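Local coordinates for protein eukaryotic Translation Initiation 4E (Schistosoma mansoni, PDB 3HXI) that binds the 7-methylguanosine cap of messenger RNA, probably to start translation, and is restrained by 4E-BP, at residues W112-D115 with E116-R119; Y166-V170 with S171-S175. All coordinates share one frame; numbering follows the deposited sequence.

Contact 1: W112-D115 with E116-R119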
loop_
_atom_site.group_PDB
_atom_site.type_symbol
_atom_site.label_atom_id
_atom_site.label_comp_id
_atom_site.label_asym_id
_atom_site.label_seq_id
_atom_site.Cartn_x
_atom_site.Cartn_y
_atom_site.Cartn_z
ATOM N N TRP A 112 4.727 -7.675 10.815
ATOM C CA TRP A 112 3.601 -7.463 11.721
ATOM C C TRP A 112 3.833 -8.403 12.877
ATOM O O TRP A 112 4.448 -9.444 12.695
ATOM C CB TRP A 112 2.272 -7.853 11.040
ATOM C CG TRP A 112 2.116 -7.238 9.684
ATOM C CD1 TRP A 112 2.341 -7.840 8.473
ATOM C CD2 TRP A 112 1.754 -5.883 9.396
ATOM N NE1 TRP A 112 2.115 -6.953 7.456
ATOM C CE2 TRP A 112 1.763 -5.741 7.985
ATOM C CE3 TRP A 112 1.413 -4.778 10.189
ATOM C CZ2 TRP A 112 1.450 -4.530 7.344
ATOM C CZ3 TRP A 112 1.109 -3.565 9.553
ATOM C CH2 TRP A 112 1.114 -3.458 8.142
ATOM N N ASP A 113 3.317 -8.056 14.050
ATOM C CA ASP A 113 3.493 -8.907 15.226
ATOM C C ASP A 113 2.872 -10.305 15.063
ATOM O O ASP A 113 3.479 -11.304 15.479
ATOM C CB ASP A 113 2.984 -8.202 16.488
ATOM C CG ASP A 113 3.885 -7.035 16.933
ATOM O OD1 ASP A 113 5.078 -6.989 16.547
ATOM O OD2 ASP A 113 3.400 -6.160 17.693
ATOM N N THR A 114 1.699 -10.378 14.425
ATOM C CA THR A 114 0.884 -11.596 14.394
ATOM C C THR A 114 0.524 -12.040 12.979
ATOM O O THR A 114 0.409 -11.209 12.077
ATOM C CB THR A 114 -0.429 -11.396 15.199
ATOM O OG1 THR A 114 -1.274 -10.481 14.504
ATOM C CG2 THR A 114 -0.147 -10.820 16.579
ATOM N N ASP A 115 0.329 -13.351 12.797
ATOM C CA ASP A 115 -0.130 -13.925 11.530
ATOM C C ASP A 115 -1.423 -13.265 11.083
ATOM O O ASP A 115 -1.608 -12.991 9.903
ATOM C CB ASP A 115 -0.348 -15.448 11.641
ATOM C CG ASP A 115 0.954 -16.233 11.865
ATOM O OD1 ASP A 115 2.060 -15.628 11.875
ATOM O OD2 ASP A 115 0.862 -17.474 12.068
ATOM N N GLU A 116 -2.304 -12.999 12.046
ATOM C CA GLU A 116 -3.615 -12.435 11.777
ATOM C C GLU A 116 -3.561 -11.057 11.108
ATOM O O GLU A 116 -4.378 -10.756 10.238
ATOM C CB GLU A 116 -4.428 -12.356 13.067
ATOM C CG GLU A 116 -5.835 -11.818 12.873
ATOM C CD GLU A 116 -6.822 -12.865 12.338
ATOM O OE1 GLU A 116 -6.494 -14.071 12.280
ATOM O OE2 GLU A 116 -7.949 -12.463 11.984
ATOM N N GLU A 117 -2.606 -10.222 11.510
ATOM C CA GLU A 117 -2.438 -8.921 10.848
ATOM C C GLU A 117 -2.033 -9.083 9.390
ATOM O O GLU A 117 -2.539 -8.379 8.516
ATOM C CB GLU A 117 -1.423 -8.062 11.581
ATOM C CG GLU A 117 -1.912 -7.548 12.926
ATOM C CD GLU A 117 -0.788 -7.019 13.775
ATOM O OE1 GLU A 117 -0.110 -7.843 14.427
ATOM O OE2 GLU A 117 -0.569 -5.781 13.786
ATOM N N ASP A 118 -1.115 -10.012 9.123
ATOM C CA ASP A 118 -0.680 -10.274 7.753
ATOM C C ASP A 118 -1.840 -10.735 6.882
ATOM O O ASP A 118 -1.932 -10.380 5.690
ATOM C CB ASP A 118 0.446 -11.304 7.747
ATOM C CG ASP A 118 0.947 -11.610 6.355
ATOM O OD1 ASP A 118 1.772 -10.844 5.830
ATOM O OD2 ASP A 118 0.506 -12.626 5.790
ATOM N N ARG A 119 -2.718 -11.547 7.476
ATOM C CA ARG A 119 -3.910 -12.042 6.780
ATOM C C ARG A 119 -4.845 -10.912 6.327
ATOM O O ARG A 119 -5.557 -11.063 5.343
ATOM C CB ARG A 119 -4.663 -13.063 7.647
ATOM C CG ARG A 119 -3.862 -14.351 7.902
ATOM C CD ARG A 119 -4.718 -15.466 8.536
ATOM N NE ARG A 119 -4.919 -15.268 9.973
ATOM C CZ ARG A 119 -4.270 -15.959 10.913
ATOM N NH1 ARG A 119 -4.493 -15.725 12.193
ATOM N NH2 ARG A 119 -3.393 -16.886 10.571
HETATM O O HOH W 1 2.218 -7.980 4.814
HETATM O O HOH W 2 2.091 -5.415 14.207
#
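T114 turns OG1 in between its own backbone N and carbonyl carbon (chi1 69°), while E117 sets CG beside its backbone N (chi1 -71°) and extends beyond it, so that the two side chains cross at about a right angle and OG1 comes to the carboxylate. The result is a capping box at the start of helix 115-120, with T114 as N-cap. T114 OG1 accepts from E117 N at 3.3 Å, and in return E117 OE1 takes T114 N at 3.1 Å, the donor lying on the anti side but 26° out of the carboxylate plane. The same OE1 of E117 uses its anti lone pair for T114 OG1, 2.9 Å away, so two donors of one residue grip one oxygen. E117 OE2 goes to S150 OG and to a water that also takes D113 N, which limits rotation of the carboxylate.

W112 packs beside the box, its CB 3.7 Å from E117 CB, with the indole packed against helix 145-159. W112 NE1 gives a 2.8 Å bond to a second water, which donates in turn to D118 OD1; S110 OG also bonds that oxygen. D115 OD1 forms a salt bridge with a basic side chain of the bound 4E-BP peptide, and W112 O accepts a hydrogen bond from a basic side chain of it too.

One turn on, R119 folds back at chi3 and lays one guanidinium face over D115 C, 3.9 Å above the plane. E116 OE1 lies nearly in the guanidinium plane and receives R119 NH1 on its anti lone pair at 2.6 Å, a salt bridge.

Contact 2: Y166-V170 with S171-S175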
loop_
_atom_site.group_PDB
_atom_site.type_symbol
_atom_site.label_atom_id
_atom_site.label_comp_id
_atom_site.label_asym_id
_atom_site.label_seq_id
_atom_site.Cartn_x
_atom_site.Cartn_y
_atom_site.Cartn_z
ATOM N N TYR A 166 -6.443 7.639 8.896
ATOM C CA TYR A 166 -7.886 7.405 8.825
ATOM C C TYR A 166 -8.211 6.063 8.186
ATOM O O TYR A 166 -7.681 5.732 7.115
ATOM C CB TYR A 166 -8.553 8.515 8.006
ATOM C CG TYR A 166 -8.270 9.910 8.550
ATOM C CD1 TYR A 166 -8.985 10.416 9.651
ATOM C CD2 TYR A 166 -7.267 10.710 7.981
ATOM C CE1 TYR A 166 -8.718 11.698 10.156
ATOM C CE2 TYR A 166 -6.994 11.988 8.481
ATOM C CZ TYR A 166 -7.718 12.468 9.566
ATOM O OH TYR A 166 -7.437 13.722 10.040
ATOM N N PHE A 167 -9.077 5.281 8.838
ATOM C CA PHE A 167 -9.527 4.012 8.244
ATOM C C PHE A 167 -10.911 4.163 7.599
ATOM O O PHE A 167 -11.906 4.426 8.285
ATOM C CB PHE A 167 -9.544 2.856 9.257
ATOM C CG PHE A 167 -9.855 1.528 8.625
ATOM C CD1 PHE A 167 -8.859 0.829 7.946
ATOM C CD2 PHE A 167 -11.130 1.006 8.658
ATOM C CE1 PHE A 167 -9.132 -0.386 7.306
ATOM C CE2 PHE A 167 -11.408 -0.216 8.037
ATOM C CZ PHE A 167 -10.397 -0.902 7.348
ATOM N N GLN A 168 -10.945 3.976 6.284
ATOM C CA GLN A 168 -12.122 4.259 5.460
ATOM C C GLN A 168 -12.555 2.988 4.768
ATOM O O GLN A 168 -11.840 2.473 3.905
ATOM C CB GLN A 168 -11.809 5.340 4.414
ATOM C CG GLN A 168 -11.226 6.572 5.024
ATOM C CD GLN A 168 -10.753 7.578 4.002
ATOM O OE1 GLN A 168 -10.491 7.241 2.833
ATOM N NE2 GLN A 168 -10.650 8.836 4.435
ATOM N N PRO A 169 -13.736 2.469 5.152
ATOM C CA PRO A 169 -14.288 1.314 4.488
ATOM C C PRO A 169 -14.516 1.627 3.023
ATOM O O PRO A 169 -14.713 2.799 2.656
ATOM C CB PRO A 169 -15.634 1.106 5.205
ATOM C CG PRO A 169 -15.450 1.743 6.540
ATOM C CD PRO A 169 -14.623 2.964 6.215
ATOM N N VAL A 170 -14.467 0.586 2.198
ATOM C CA VAL A 170 -14.733 0.698 0.757
ATOM C C VAL A 170 -16.042 1.450 0.454
ATOM O O VAL A 170 -16.095 2.293 -0.430
ATOM C CB VAL A 170 -14.695 -0.699 0.062
ATOM C CG1 VAL A 170 -15.156 -0.592 -1.378
ATOM C CG2 VAL A 170 -13.275 -1.262 0.099
ATOM N N SER A 171 -17.096 1.173 1.211
ATOM C CA SER A 171 -18.372 1.875 0.991
ATOM C C SER A 171 -18.191 3.407 1.018
ATOM O O SER A 171 -18.691 4.129 0.131
ATOM C CB SER A 171 -19.426 1.397 1.998
ATOM O OG SER A 171 -18.983 1.560 3.337
ATOM N N ASP A 172 -17.428 3.893 1.997
ATOM C CA ASP A 172 -17.121 5.321 2.105
ATOM C C ASP A 172 -16.229 5.820 0.972
ATOM O O ASP A 172 -16.377 6.961 0.528
ATOM C CB ASP A 172 -16.478 5.645 3.462
ATOM C CG ASP A 172 -17.412 5.379 4.639
ATOM O OD1 ASP A 172 -18.643 5.275 4.446
ATOM O OD2 ASP A 172 -16.912 5.245 5.767
ATOM N N GLN A 173 -15.291 4.981 0.522
ATOM C CA GLN A 173 -14.430 5.314 -0.617
ATOM C C GLN A 173 -15.260 5.463 -1.896
ATOM O O GLN A 173 -15.084 6.416 -2.648
ATOM C CB GLN A 173 -13.348 4.248 -0.825
ATOM C CG GLN A 173 -12.307 4.149 0.291
ATOM C CD GLN A 173 -11.300 3.032 0.048
ATOM O OE1 GLN A 173 -10.728 2.931 -1.021
ATOM N NE2 GLN A 173 -11.108 2.182 1.033
ATOM N N ARG A 174 -16.170 4.523 -2.126
ATOM C CA ARG A 174 -17.048 4.551 -3.296
ATOM C C ARG A 174 -17.834 5.849 -3.396
ATOM O O ARG A 174 -17.981 6.425 -4.485
ATOM C CB ARG A 174 -18.034 3.384 -3.260
ATOM C CG ARG A 174 -17.388 2.010 -3.357
ATOM C CD ARG A 174 -18.458 0.928 -3.490
ATOM N NE ARG A 174 -17.945 -0.269 -4.148
ATOM C CZ ARG A 174 -17.646 -0.338 -5.443
ATOM N NH1 ARG A 174 -17.802 0.722 -6.226
ATOM N NH2 ARG A 174 -17.192 -1.469 -5.959
ATOM N N SER A 175 -18.312 6.321 -2.248
ATOM C CA SER A 175 -19.255 7.431 -2.201
ATOM C C SER A 175 -18.562 8.790 -2.077
ATOM O O SER A 175 -19.219 9.828 -2.145
ATOM C CB SER A 175 -20.244 7.210 -1.060
ATOM O OG SER A 175 -19.611 7.419 0.195
#
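Q173 reaches back over the turn that carries the chain from strand 166-169 into helix 170-175, and its side chain runs past three successive carbonyls. Q173 CB rests 3.4 Å from V170 O. The first torsion sets CG beside the residue's own backbone N (chi1 -67°), and from there the chain is extended, which carries it back toward the strand. Q173 CG passes P169 O at 3.6 Å; CD approaches Q168 O. At the tip, Q173 NE2 donates to Q168 O over 3.0 Å, a fairly straight bond (157° at the hydrogen) that leaves close to the amide plane of Q173 but reaches the carbonyl from a direction tilted away from its plane. The other end of the amide, OE1, accepts from W75 NE1, so both polar atoms are engaged and the flip of the amide is fixed.

This is a strand-to-helix junction of the eIF4E fold, with P169, the last strand residue, at the N-cap. A proline has no side-chain acceptor to offer the first turn; the backbone bonds begin with P169 O, which takes Q173 N, and V170 O, which takes R174 N at 2.8 Å. D172 lies side by side with the pyrrolidine ring and brings its OD2 to 3.3 Å from P169 CD. Q168 keeps its own amide for R85 and the backbone of T184.

The side chain of R174 lies about 5 Å from the bound cap analogue. Its CG is close to V170 O, and R174 NE comes obliquely to V170 CG1 at 3.9 Å, while NH2 completes a salt bridge with E76.

Overall arrangement
Both contacts sit at the start of a short helix, yet they share no element and do not touch: their centres are 22 Å apart. Contact 2 is somewhat the more buried, with four of seven touching residues buried against three of eight in contact 1, whose exposed residues gather around the helix start. Contact 1 follows a loop, and side chains do the capping there, with carboxylates, a hydroxyl and waters prominent. Contact 2 follows a sheet strand, and a glutamine amide and backbone carbonyls take over beside a proline. Residues 112-119 lean on helix 145-159 and meet the 4E-BP peptide, whereas 166-175 pack by W75 and strand 84-89, with an arginine near the cap analogue.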